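IMC sub-compartment protein ISP1 (Toxoplasma gondii, PDB 4CHM) belongs to the inner membrane complex sub-compartment proteins, which are critical for replication of this apicomplexan parasite, and adopts a pleckstrin homology fold. Local coordinates at residues Arg58-Ser63 against Val91-Leu96; Met24-Leu29 against Cys38-Asn43; Leu68-Asp73 against Cys114-Leu119; Val85-Cys90 against Pro103-Gly108. One frame throughout, in Å; residues are numbered along the deposited sequence.

Contact 1 (Arg58-Ser63 against Val91-Leu96); sequences RVIPLS and VALHLL. With SO4 (sulfate ion), chain F.
Ile60 spreads its two branches over two leucines of 91-96. The Ile60 CG2 methyl meets Leu95 CD2 at 3.7 Å, the two side chains running at about a right angle to each other, while CD1, at the end of the longer branch, lies 4.1 Å from Leu93 CD1. With CG1 opposite the carbonyl carbon (chi1 -57°), CG2 is left anti to the backbone N and directed at Leu95; the position of CD1 near Leu93 depends also on the turn about CB-CG1. Leu93 and Leu95 stand two residues apart on their strand and both point toward 58-63. The strands themselves do not pair. Their axes come no closer than 9.9 Å and make an angle of 68°, the steep crossing of strands from the two halves of a bent sheet, as in a pleckstrin homology fold, here between strands 56-61 and 90-95. Ile65 and Ile102 add to the apolar layer round Ile60. At one border of that layer Arg58, extended from CG to NE, brings NH2 to 3.5 Å from Leu95 CD1. Its guanidinium holds a sulfate, probably from the crystallisation liquor, at its edge and in its plane: Arg58 NH1 donates to sulfate O3 over 2.9 Å and Arg58 NH2 to O4 over 2.7 Å. Ser98 OG and Asn100 ND2 bind the same ion. At the other border Leu96 CD2 rests 3.7 Å from the carbonyl oxygen Ser63 O.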
# COMPACT_ATOMS: atom_id res chain seq x y z
N ARG A 58 -8.02 3.10 10.93
CA ARG A 58 -7.08 2.15 11.46
C ARG A 58 -5.68 2.67 11.35
O ARG A 58 -5.26 3.07 10.30
CB ARG A 58 -7.18 0.78 10.80
CG ARG A 58 -6.17 -0.22 11.29
CD ARG A 58 -6.50 -1.63 10.87
NE ARG A 58 -5.57 -2.58 11.43
CZ ARG A 58 -5.68 -3.89 11.39
NH1 ARG A 58 -6.67 -4.48 10.80
NH2 ARG A 58 -4.77 -4.62 11.96
N VAL A 59 -4.95 2.63 12.44
CA VAL A 59 -3.60 3.11 12.48
C VAL A 59 -2.61 1.95 12.52
O VAL A 59 -2.66 1.12 13.39
CB VAL A 59 -3.38 4.07 13.68
CG1 VAL A 59 -1.92 4.37 13.88
CG2 VAL A 59 -4.15 5.37 13.53
N ILE A 60 -1.72 1.90 11.55
CA ILE A 60 -0.67 0.88 11.52
C ILE A 60 0.70 1.54 11.67
O ILE A 60 1.21 2.16 10.72
CB ILE A 60 -0.68 0.08 10.20
CG1 ILE A 60 -2.04 -0.57 9.95
CG2 ILE A 60 0.37 -1.03 10.25
CD1 ILE A 60 -2.73 -0.05 8.71
N PRO A 61 1.30 1.42 12.87
CA PRO A 61 2.71 1.81 13.03
C PRO A 61 3.60 1.15 11.98
O PRO A 61 3.41 -0.02 11.64
CB PRO A 61 3.08 1.30 14.44
CG PRO A 61 1.78 1.03 15.12
CD PRO A 61 0.77 0.70 14.04
N LEU A 62 4.57 1.90 11.49
CA LEU A 62 5.51 1.39 10.50
C LEU A 62 6.21 0.13 11.01
O LEU A 62 6.62 -0.74 10.24
CB LEU A 62 6.56 2.44 10.19
CG LEU A 62 6.81 2.61 8.71
CD1 LEU A 62 5.50 2.93 8.01
CD2 LEU A 62 7.82 3.71 8.50
N SER A 63 6.38 0.07 12.32
CA SER A 63 7.13 -1.00 12.90
C SER A 63 6.27 -2.27 12.97
O SER A 63 6.79 -3.35 13.19
CB SER A 63 7.66 -0.59 14.28
OG SER A 63 6.60 -0.19 15.14
N VAL A 91 -0.63 -3.27 -3.33
CA VAL A 91 0.33 -3.70 -2.33
C VAL A 91 -0.43 -4.10 -1.07
O VAL A 91 -1.27 -3.32 -0.55
CB VAL A 91 1.32 -2.58 -1.94
CG1 VAL A 91 2.45 -3.16 -1.12
CG2 VAL A 91 1.87 -1.85 -3.18
N ALA A 92 -0.10 -5.27 -0.53
CA ALA A 92 -0.65 -5.68 0.78
C ALA A 92 0.36 -5.47 1.87
O ALA A 92 1.51 -5.87 1.75
CB ALA A 92 -1.09 -7.13 0.74
N LEU A 93 -0.10 -4.89 2.98
CA LEU A 93 0.73 -4.78 4.17
C LEU A 93 0.61 -6.03 4.98
O LEU A 93 -0.46 -6.33 5.53
CB LEU A 93 0.29 -3.59 5.03
CG LEU A 93 -0.05 -2.28 4.34
CD1 LEU A 93 -0.65 -1.34 5.38
CD2 LEU A 93 1.19 -1.67 3.69
N HIS A 94 1.71 -6.75 5.07
CA HIS A 94 1.79 -7.91 5.92
C HIS A 94 2.19 -7.41 7.30
O HIS A 94 3.25 -6.87 7.47
CB HIS A 94 2.83 -8.89 5.37
CG HIS A 94 2.87 -10.19 6.08
ND1 HIS A 94 3.98 -10.99 6.09
CD2 HIS A 94 1.95 -10.84 6.81
CE1 HIS A 94 3.74 -12.07 6.80
NE2 HIS A 94 2.51 -12.00 7.25
N LEU A 95 1.33 -7.61 8.28
CA LEU A 95 1.52 -7.05 9.60
C LEU A 95 2.23 -7.98 10.59
O LEU A 95 1.95 -9.13 10.61
CB LEU A 95 0.20 -6.56 10.19
CG LEU A 95 -0.66 -5.69 9.30
CD1 LEU A 95 -2.01 -5.35 9.87
CD2 LEU A 95 0.09 -4.45 8.88
N LEU A 96 3.16 -7.45 11.36
CA LEU A 96 3.91 -8.23 12.32
C LEU A 96 3.14 -8.85 13.48
O LEU A 96 3.19 -10.02 13.67
CB LEU A 96 5.03 -7.36 12.89
CG LEU A 96 6.08 -7.93 13.85
CD1 LEU A 96 6.52 -9.32 13.47
CD2 LEU A 96 7.26 -6.99 13.93
S SO4 F . -5.84 -8.03 12.08
O1 SO4 F . -5.85 -9.37 11.42
O2 SO4 F . -5.95 -8.20 13.53
O3 SO4 F . -7.01 -7.26 11.57
O4 SO4 F . -4.55 -7.33 11.79

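Contact 2 (Met24-Leu29 against Cys38-Asn43); sequences MAVLVL and CILHYN
Met24 and Leu40 lie side by side and point the same way, with Met24 CG 4.1 Å from Leu40 CB. Their strands form an antiparallel beta hairpin, and the two residues make a hydrogen-bonded pair: Met24 N donates to Leu40 O and Leu40 N to Met24 O, each over 2.8 Å. Lying between the backbone N and the carbonyl carbon, the crowded position (chi1 66°), Met24 CG is held beside both Leu40 CB and Leu40 O. Val26 stands on the same face and meets Leu40 at an oblique angle, CG2 to CB, at 4.0 Å. It is paired with Cys38 through a second couple of backbone bonds, Val26 N to Cys38 O at 3.1 Å and Cys38 N to Val26 O at 2.9 Å. Between these pairs Ala25 and Ile39, a non-hydrogen-bonded pair, direct their side chains to the other, exposed face, while between the strands the CA-H of Ile39 approaches Met24 O. The strands are strongly twisted: the N-to-C directions of the two short segments make 121° instead of the 180° of straight antiparallel strands. Val28 sets its CG2 methyl 3.7 Å from Cys38 SG. That sulfur is half of the disulfide with Cys53, on strand 48-53. Backbone bonding, buried apolar contact and a covalent link thus combine, which implies that the hairpin is tied to strand 48-53 by more than sheet pairing.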
# COMPACT_ATOMS: atom_id res chain seq x y z
N MET A 24 -4.29 10.29 0.56
CA MET A 24 -4.58 9.93 -0.82
C MET A 24 -5.64 8.82 -0.93
O MET A 24 -5.75 7.95 -0.06
CB MET A 24 -3.30 9.49 -1.53
CG MET A 24 -2.73 8.18 -0.96
SD MET A 24 -1.11 7.78 -1.66
CE MET A 24 -1.59 7.39 -3.34
N ALA A 25 -6.37 8.82 -2.01
CA ALA A 25 -7.40 7.85 -2.25
C ALA A 25 -6.87 6.46 -2.65
O ALA A 25 -6.07 6.30 -3.55
CB ALA A 25 -8.36 8.37 -3.29
N VAL A 26 -7.37 5.45 -1.95
CA VAL A 26 -7.13 4.07 -2.28
C VAL A 26 -8.32 3.22 -1.96
O VAL A 26 -9.19 3.64 -1.31
CB VAL A 26 -5.94 3.46 -1.52
CG1 VAL A 26 -4.63 4.07 -1.86
CG2 VAL A 26 -6.18 3.35 -0.05
N LEU A 27 -8.29 1.99 -2.41
CA LEU A 27 -9.21 0.97 -1.98
C LEU A 27 -8.56 -0.06 -1.12
O LEU A 27 -7.43 -0.42 -1.31
CB LEU A 27 -9.85 0.27 -3.15
CG LEU A 27 -10.50 1.06 -4.25
CD1 LEU A 27 -11.12 0.10 -5.24
CD2 LEU A 27 -11.52 1.99 -3.69
N VAL A 28 -9.31 -0.55 -0.17
CA VAL A 28 -8.96 -1.74 0.51
C VAL A 28 -9.79 -2.88 -0.04
O VAL A 28 -10.96 -2.75 -0.27
CB VAL A 28 -9.12 -1.57 2.01
CG1 VAL A 28 -9.04 -2.88 2.73
CG2 VAL A 28 -8.12 -0.57 2.55
N LEU A 29 -9.16 -4.00 -0.29
CA LEU A 29 -9.87 -5.17 -0.82
C LEU A 29 -10.12 -6.23 0.29
O LEU A 29 -9.18 -6.78 0.90
CB LEU A 29 -9.13 -5.76 -2.03
CG LEU A 29 -8.66 -4.74 -3.11
CD1 LEU A 29 -7.60 -5.32 -4.04
CD2 LEU A 29 -9.84 -4.15 -3.91
N CYS A 38 -11.22 4.37 0.66
CA CYS A 38 -10.50 4.83 1.81
C CYS A 38 -9.53 5.98 1.54
O CYS A 38 -9.17 6.23 0.44
CB CYS A 38 -9.72 3.67 2.41
SG CYS A 38 -10.60 2.20 2.88
N ILE A 39 -9.10 6.64 2.60
CA ILE A 39 -7.97 7.54 2.54
C ILE A 39 -6.78 6.97 3.28
O ILE A 39 -6.90 6.56 4.45
CB ILE A 39 -8.33 8.90 3.17
CG1 ILE A 39 -9.52 9.54 2.40
CG2 ILE A 39 -7.11 9.81 3.32
CD1 ILE A 39 -9.19 9.96 0.98
N LEU A 40 -5.66 6.91 2.58
CA LEU A 40 -4.40 6.45 3.11
C LEU A 40 -3.53 7.65 3.41
O LEU A 40 -3.36 8.54 2.57
CB LEU A 40 -3.67 5.56 2.09
CG LEU A 40 -2.32 4.95 2.47
CD1 LEU A 40 -2.45 3.93 3.61
CD2 LEU A 40 -1.66 4.32 1.23
N HIS A 41 -2.94 7.64 4.60
CA HIS A 41 -2.18 8.78 5.07
C HIS A 41 -0.95 8.31 5.78
O HIS A 41 -0.94 7.25 6.38
CB HIS A 41 -3.03 9.65 5.99
CG HIS A 41 -2.31 10.85 6.54
ND1 HIS A 41 -1.81 10.89 7.79
CD2 HIS A 41 -2.07 12.12 5.99
CE1 HIS A 41 -1.25 12.11 8.03
NE2 HIS A 41 -1.42 12.86 6.94
N TYR A 42 0.12 9.09 5.69
CA TYR A 42 1.30 8.84 6.54
C TYR A 42 1.47 9.94 7.54
O TYR A 42 1.48 11.12 7.17
CB TYR A 42 2.58 8.77 5.71
CG TYR A 42 3.79 8.36 6.55
CD1 TYR A 42 3.79 7.13 7.22
CD2 TYR A 42 4.86 9.22 6.75
CE1 TYR A 42 4.86 6.75 8.01
CE2 TYR A 42 5.94 8.85 7.54
CZ TYR A 42 5.94 7.61 8.16
OH TYR A 42 7.00 7.22 8.95
N ASN A 43 1.62 9.54 8.81
CA ASN A 43 1.89 10.46 9.93
C ASN A 43 3.35 10.35 10.37
O ASN A 43 3.72 9.42 11.08
CB ASN A 43 0.95 10.13 11.11
CG ASN A 43 1.05 11.13 12.25
OD1 ASN A 43 2.09 11.26 12.89
ND2 ASN A 43 -0.02 11.87 12.49

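Contact 3 (Leu68-Asp73 against Cys114-Leu119); sequences LLHTRD and CFVDLL. With SO4 (sulfate ion), chain G; SO4 (sulfate ion), chain E.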
# COMPACT_ATOMS: atom_id res chain seq x y z
N LEU A 68 6.03 -6.10 2.60
CA LEU A 68 5.09 -5.69 1.61
C LEU A 68 4.97 -6.75 0.55
O LEU A 68 5.92 -7.11 -0.04
CB LEU A 68 5.43 -4.35 1.00
CG LEU A 68 5.65 -3.18 1.91
CD1 LEU A 68 6.62 -2.22 1.30
CD2 LEU A 68 4.40 -2.49 2.36
N LEU A 69 3.75 -7.20 0.32
CA LEU A 69 3.46 -8.13 -0.75
C LEU A 69 3.12 -7.34 -2.01
O LEU A 69 2.15 -6.59 -2.03
CB LEU A 69 2.27 -9.00 -0.34
CG LEU A 69 2.27 -9.65 1.04
CD1 LEU A 69 1.19 -10.71 1.21
CD2 LEU A 69 3.64 -10.23 1.33
N HIS A 70 3.94 -7.45 -3.04
CA HIS A 70 3.68 -6.76 -4.29
C HIS A 70 3.73 -7.57 -5.59
O HIS A 70 3.07 -7.22 -6.54
CB HIS A 70 4.58 -5.53 -4.42
CG HIS A 70 6.03 -5.85 -4.38
ND1 HIS A 70 6.82 -5.83 -5.50
CD2 HIS A 70 6.84 -6.22 -3.36
CE1 HIS A 70 8.06 -6.15 -5.17
NE2 HIS A 70 8.09 -6.41 -3.88
N THR A 71 4.54 -8.63 -5.63
CA THR A 71 4.62 -9.47 -6.82
C THR A 71 3.39 -10.34 -6.97
O THR A 71 2.75 -10.70 -6.00
CB THR A 71 5.87 -10.38 -6.84
OG1 THR A 71 5.68 -11.46 -5.93
CG2 THR A 71 7.14 -9.61 -6.50
N ARG A 72 3.05 -10.68 -8.20
CA ARG A 72 1.92 -11.56 -8.43
C ARG A 72 1.91 -12.77 -7.50
O ARG A 72 0.88 -13.06 -6.86
CB ARG A 72 1.84 -12.00 -9.90
CG ARG A 72 0.67 -12.95 -10.18
CD ARG A 72 0.64 -13.37 -11.65
NE ARG A 72 -0.67 -13.92 -12.01
CZ ARG A 72 -1.70 -13.17 -12.42
NH1 ARG A 72 -1.57 -11.85 -12.48
NH2 ARG A 72 -2.86 -13.74 -12.73
N ASP A 73 3.04 -13.47 -7.39
CA ASP A 73 3.11 -14.71 -6.57
C ASP A 73 2.90 -14.50 -5.05
O ASP A 73 2.23 -15.30 -4.40
CB ASP A 73 4.43 -15.47 -6.84
CG ASP A 73 4.40 -16.27 -8.18
OD1 ASP A 73 3.32 -16.39 -8.80
OD2 ASP A 73 5.46 -16.78 -8.58
N CYS A 114 5.84 2.88 -6.86
CA CYS A 114 6.43 3.92 -5.98
C CYS A 114 6.20 3.67 -4.52
O CYS A 114 7.05 4.01 -3.72
CB CYS A 114 5.90 5.32 -6.31
SG CYS A 114 6.54 5.97 -7.84
N PHE A 115 5.00 3.21 -4.17
CA PHE A 115 4.69 2.95 -2.79
C PHE A 115 5.64 1.96 -2.17
O PHE A 115 6.03 2.10 -0.99
CB PHE A 115 3.27 2.41 -2.62
CG PHE A 115 2.85 2.28 -1.17
CD1 PHE A 115 2.63 3.43 -0.39
CD2 PHE A 115 2.59 1.06 -0.61
CE1 PHE A 115 2.17 3.33 0.93
CE2 PHE A 115 2.20 0.94 0.74
CZ PHE A 115 1.98 2.09 1.50
N VAL A 116 5.92 0.89 -2.90
CA VAL A 116 6.83 -0.16 -2.39
C VAL A 116 8.21 0.42 -2.06
O VAL A 116 8.72 0.23 -0.96
CB VAL A 116 6.93 -1.39 -3.35
CG1 VAL A 116 8.04 -2.33 -2.93
CG2 VAL A 116 5.59 -2.14 -3.36
N ASP A 117 8.76 1.21 -2.97
CA ASP A 117 10.02 1.90 -2.74
C ASP A 117 9.98 2.91 -1.61
O ASP A 117 10.85 2.91 -0.79
CB ASP A 117 10.44 2.63 -3.99
CG ASP A 117 10.71 1.70 -5.12
OD1 ASP A 117 11.40 0.71 -4.92
OD2 ASP A 117 10.23 1.94 -6.20
N LEU A 118 8.95 3.73 -1.55
CA LEU A 118 8.83 4.71 -0.50
C LEU A 118 8.73 4.09 0.89
O LEU A 118 9.30 4.58 1.82
CB LEU A 118 7.62 5.61 -0.75
CG LEU A 118 7.34 6.67 0.30
CD1 LEU A 118 8.47 7.66 0.40
CD2 LEU A 118 6.02 7.36 0.09
N LEU A 119 7.97 3.02 1.02
CA LEU A 119 7.80 2.35 2.28
C LEU A 119 9.11 1.75 2.75
O LEU A 119 9.45 1.79 3.90
CB LEU A 119 6.74 1.30 2.17
CG LEU A 119 5.60 1.42 3.15
CD1 LEU A 119 5.98 0.78 4.45
CD2 LEU A 119 5.14 2.83 3.36
S SO4 G . -1.46 -17.26 -12.07
O1 SO4 G . -0.81 -17.91 -13.25
O2 SO4 G . -1.90 -18.30 -11.08
O3 SO4 G . -2.63 -16.49 -12.59
O4 SO4 G . -0.48 -16.35 -11.40
S SO4 E . 10.87 -8.32 -2.39
O1 SO4 E . 11.84 -8.59 -3.48
O2 SO4 E . 9.80 -9.30 -2.46
O3 SO4 E . 10.32 -6.95 -2.57
O4 SO4 E . 11.54 -8.38 -1.10
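Val116 CG1 sits over the centre of the His70 ring in a CH-pi contact, 4.2 Å from the centroid and only 11° off the ring normal. The opposite face is covered by Thr71 CG2, displaced toward the rim, while Leu68 O and an oxygen of a bound sulfate lie in plane at the edge. His70 NE2 donates to that oxygen, O3, over 2.6 Å in a nearly straight bond of 172°, and the nearby anion would probably favour the protonated ring. The ring's stem touches too, His70 CB lying 3.7 Å from Val116 CG2, so both methyls of this valine are engaged. This sulfate, and another bound by Arg72 well away from the meeting of the two segments, probably come from the crystallisation liquor. The apolar half of the contact belongs to Leu68. Leu68 CD1 presses on Leu119 CB at 3.6 Å, the two side chains meeting at about a right angle, and Leu68 CD2 approaches Phe115 CE2 obliquely at 4.4 Å. With CG opposite the carbonyl carbon (chi1 -53°), the leucine extends its fork onto the helix between Val116 and Leu119. Thr71 is the N-cap of the short helix 72-76 that follows. Segment 114-119 belongs to helix 109-125, the C-terminal helix, which in a pleckstrin homology fold caps one open end of the bent sheet. Leu68 lies on the outermost strand 65-69, beside Val91 and Leu93 of strand 90-95, and Leu16 of helix 10-22 packs on Phe115.

Contact 4 (Val85-Cys90 against Pro103-Gly108); sequences VDDESC and PLRFDG. With SO4 (sulfate ion), chain H.
Asp87 faces Arg105 with both carboxylate oxygens employed. OD2 lies over one face of the guanidinium, 2.9 Å from Arg105 NE; the two planes are 81° apart and no N-H points at the oxygen, so this salt bridge is one of charge alone. The NE proton goes instead to a water 2.8 Å from Arg105 NE, which in turn probably donates to Asp87 OD1. The other guanidinium nitrogens are occupied as well: NH1 donates to O4 of a sulfate, probably from the crystallisation liquor, at 2.8 Å, while NH2 serves another oxygen of the ion and the carbonyl of Asn83. Asp87 OD1 has a further donor, Ser89 N at 2.7 Å, which closes an Asx turn and arrives 50° out of the carboxylate plane. The aspartate reaches its partners with CG set between the backbone N and the carbonyl carbon (chi1 69°). Ser89 OG gives its proton to Asp87 O over 3.0 Å and lies close against the backbone of Gly108, 3.2 Å from its CA. Ser89 O accepts from Phe106 N at 2.9 Å and also lies at the edge of the Phe106 ring. Val85 to Glu88 is a type I turn, bonded from Glu88 N to Val85 O, and Lys112 NZ reaches Glu88 O. The loop leads into strand 90-95, where Cys90 and Arg105 of strand 101-105 form an antiparallel non-hydrogen-bonded pair. Strand 24-29 flanks the latter strand on its other side, and Gly108 is the N-cap of helix 109-125.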
# COMPACT_ATOMS: atom_id res chain seq x y z
N VAL A 85 -4.27 -9.35 -8.04
CA VAL A 85 -3.10 -9.37 -8.92
C VAL A 85 -3.25 -8.87 -10.35
O VAL A 85 -2.30 -8.38 -10.94
CB VAL A 85 -2.49 -10.79 -8.98
CG1 VAL A 85 -2.07 -11.25 -7.60
CG2 VAL A 85 -3.46 -11.76 -9.62
N ASP A 86 -4.44 -9.01 -10.90
CA ASP A 86 -4.64 -8.79 -12.33
C ASP A 86 -4.36 -7.37 -12.84
O ASP A 86 -3.92 -7.19 -13.97
CB ASP A 86 -5.95 -9.40 -12.82
CG ASP A 86 -5.85 -10.91 -12.99
OD1 ASP A 86 -4.77 -11.39 -13.40
OD2 ASP A 86 -6.82 -11.63 -12.69
N ASP A 87 -4.66 -6.37 -12.02
CA ASP A 87 -4.31 -5.00 -12.38
C ASP A 87 -2.89 -4.58 -11.95
O ASP A 87 -2.47 -3.46 -12.22
CB ASP A 87 -5.35 -4.01 -11.85
CG ASP A 87 -5.34 -3.90 -10.34
OD1 ASP A 87 -4.39 -4.38 -9.70
OD2 ASP A 87 -6.31 -3.33 -9.79
N GLU A 88 -2.16 -5.47 -11.27
CA GLU A 88 -0.80 -5.14 -10.79
C GLU A 88 -0.75 -3.76 -10.17
O GLU A 88 0.26 -3.06 -10.30
CB GLU A 88 0.26 -5.24 -11.92
CG GLU A 88 0.39 -6.62 -12.52
CD GLU A 88 -0.63 -6.91 -13.63
OE1 GLU A 88 -1.25 -5.94 -14.20
OE2 GLU A 88 -0.77 -8.10 -13.98
N SER A 89 -1.85 -3.37 -9.50
CA SER A 89 -1.90 -2.10 -8.78
C SER A 89 -1.99 -2.24 -7.25
O SER A 89 -2.20 -1.25 -6.56
CB SER A 89 -3.07 -1.25 -9.30
OG SER A 89 -2.87 -0.97 -10.67
N CYS A 90 -1.84 -3.46 -6.73
CA CYS A 90 -2.04 -3.70 -5.30
C CYS A 90 -0.72 -3.88 -4.51
O CYS A 90 0.20 -4.56 -4.96
CB CYS A 90 -2.93 -4.91 -5.14
SG CYS A 90 -3.15 -5.45 -3.44
N PRO A 103 -4.76 -5.60 1.96
CA PRO A 103 -4.44 -5.28 0.56
C PRO A 103 -4.96 -3.92 0.12
O PRO A 103 -6.15 -3.65 0.21
CB PRO A 103 -5.12 -6.41 -0.23
CG PRO A 103 -5.49 -7.46 0.83
CD PRO A 103 -5.80 -6.64 2.04
N LEU A 104 -4.04 -3.07 -0.37
CA LEU A 104 -4.37 -1.71 -0.81
C LEU A 104 -4.26 -1.69 -2.30
O LEU A 104 -3.23 -2.13 -2.87
CB LEU A 104 -3.35 -0.71 -0.28
CG LEU A 104 -3.13 -0.64 1.23
CD1 LEU A 104 -1.98 0.28 1.53
CD2 LEU A 104 -4.38 -0.18 1.92
N ARG A 105 -5.27 -1.18 -2.97
CA ARG A 105 -5.18 -1.02 -4.44
C ARG A 105 -5.01 0.47 -4.80
O ARG A 105 -5.84 1.29 -4.42
CB ARG A 105 -6.42 -1.57 -5.13
CG ARG A 105 -6.33 -1.41 -6.66
CD ARG A 105 -7.59 -1.90 -7.34
NE ARG A 105 -7.74 -3.36 -7.29
CZ ARG A 105 -8.87 -3.99 -7.63
NH1 ARG A 105 -9.95 -3.27 -7.95
NH2 ARG A 105 -8.96 -5.33 -7.57
N PHE A 106 -3.90 0.80 -5.46
CA PHE A 106 -3.62 2.16 -5.86
C PHE A 106 -4.26 2.45 -7.21
O PHE A 106 -4.79 1.55 -7.84
CB PHE A 106 -2.09 2.39 -5.91
CG PHE A 106 -1.44 2.36 -4.56
CD1 PHE A 106 -1.12 1.13 -3.97
CD2 PHE A 106 -1.32 3.54 -3.80
CE1 PHE A 106 -0.64 1.09 -2.66
CE2 PHE A 106 -0.83 3.50 -2.52
CZ PHE A 106 -0.49 2.27 -1.94
N ASP A 107 -4.10 3.68 -7.69
CA ASP A 107 -4.69 4.11 -8.97
C ASP A 107 -4.10 3.41 -10.20
O ASP A 107 -4.72 3.40 -11.25
CB ASP A 107 -4.55 5.62 -9.11
CG ASP A 107 -5.44 6.37 -8.16
OD1 ASP A 107 -6.01 5.74 -7.24
OD2 ASP A 107 -5.61 7.60 -8.33
N GLY A 108 -2.90 2.88 -10.10
CA GLY A 108 -2.32 2.16 -11.23
C GLY A 108 -0.94 1.67 -10.87
O GLY A 108 -0.53 1.72 -9.69
S SO4 H . -11.96 -5.47 -9.93
O1 SO4 H . -11.21 -4.94 -11.12
O2 SO4 H . -11.21 -6.59 -9.22
O3 SO4 H . -13.31 -5.97 -10.35
O4 SO4 H . -12.27 -4.39 -8.92
O HOH W 1 -5.43 -4.98 -7.36

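The four contacts show one bent sheet being closed and covered. Contacts 2 and 4 have their centres about 12 Å apart and join directly through neighbouring strands, with Leu27 O probably accepting from Arg105 N at 2.8 Å. Contacts 1 and 4, about 17 Å apart between centres, are joined where strands 90-95 and 101-105 pair, Val91 O probably accepting from Leu104 N at 2.8 Å. Contact 3 lays the C-terminal helix against this framework: Val116 CG2 touches Val91 CG2 of contact 1 at 3.7 Å, and Phe115 CE1 meets Leu40 CD2 of contact 2 at 4.0 Å. Contacts 3 and 4 are also joined by a salt bridge, Arg72 NH2 to Asp86 OD1. Bound sulfates accompany contacts 1, 3 and 4.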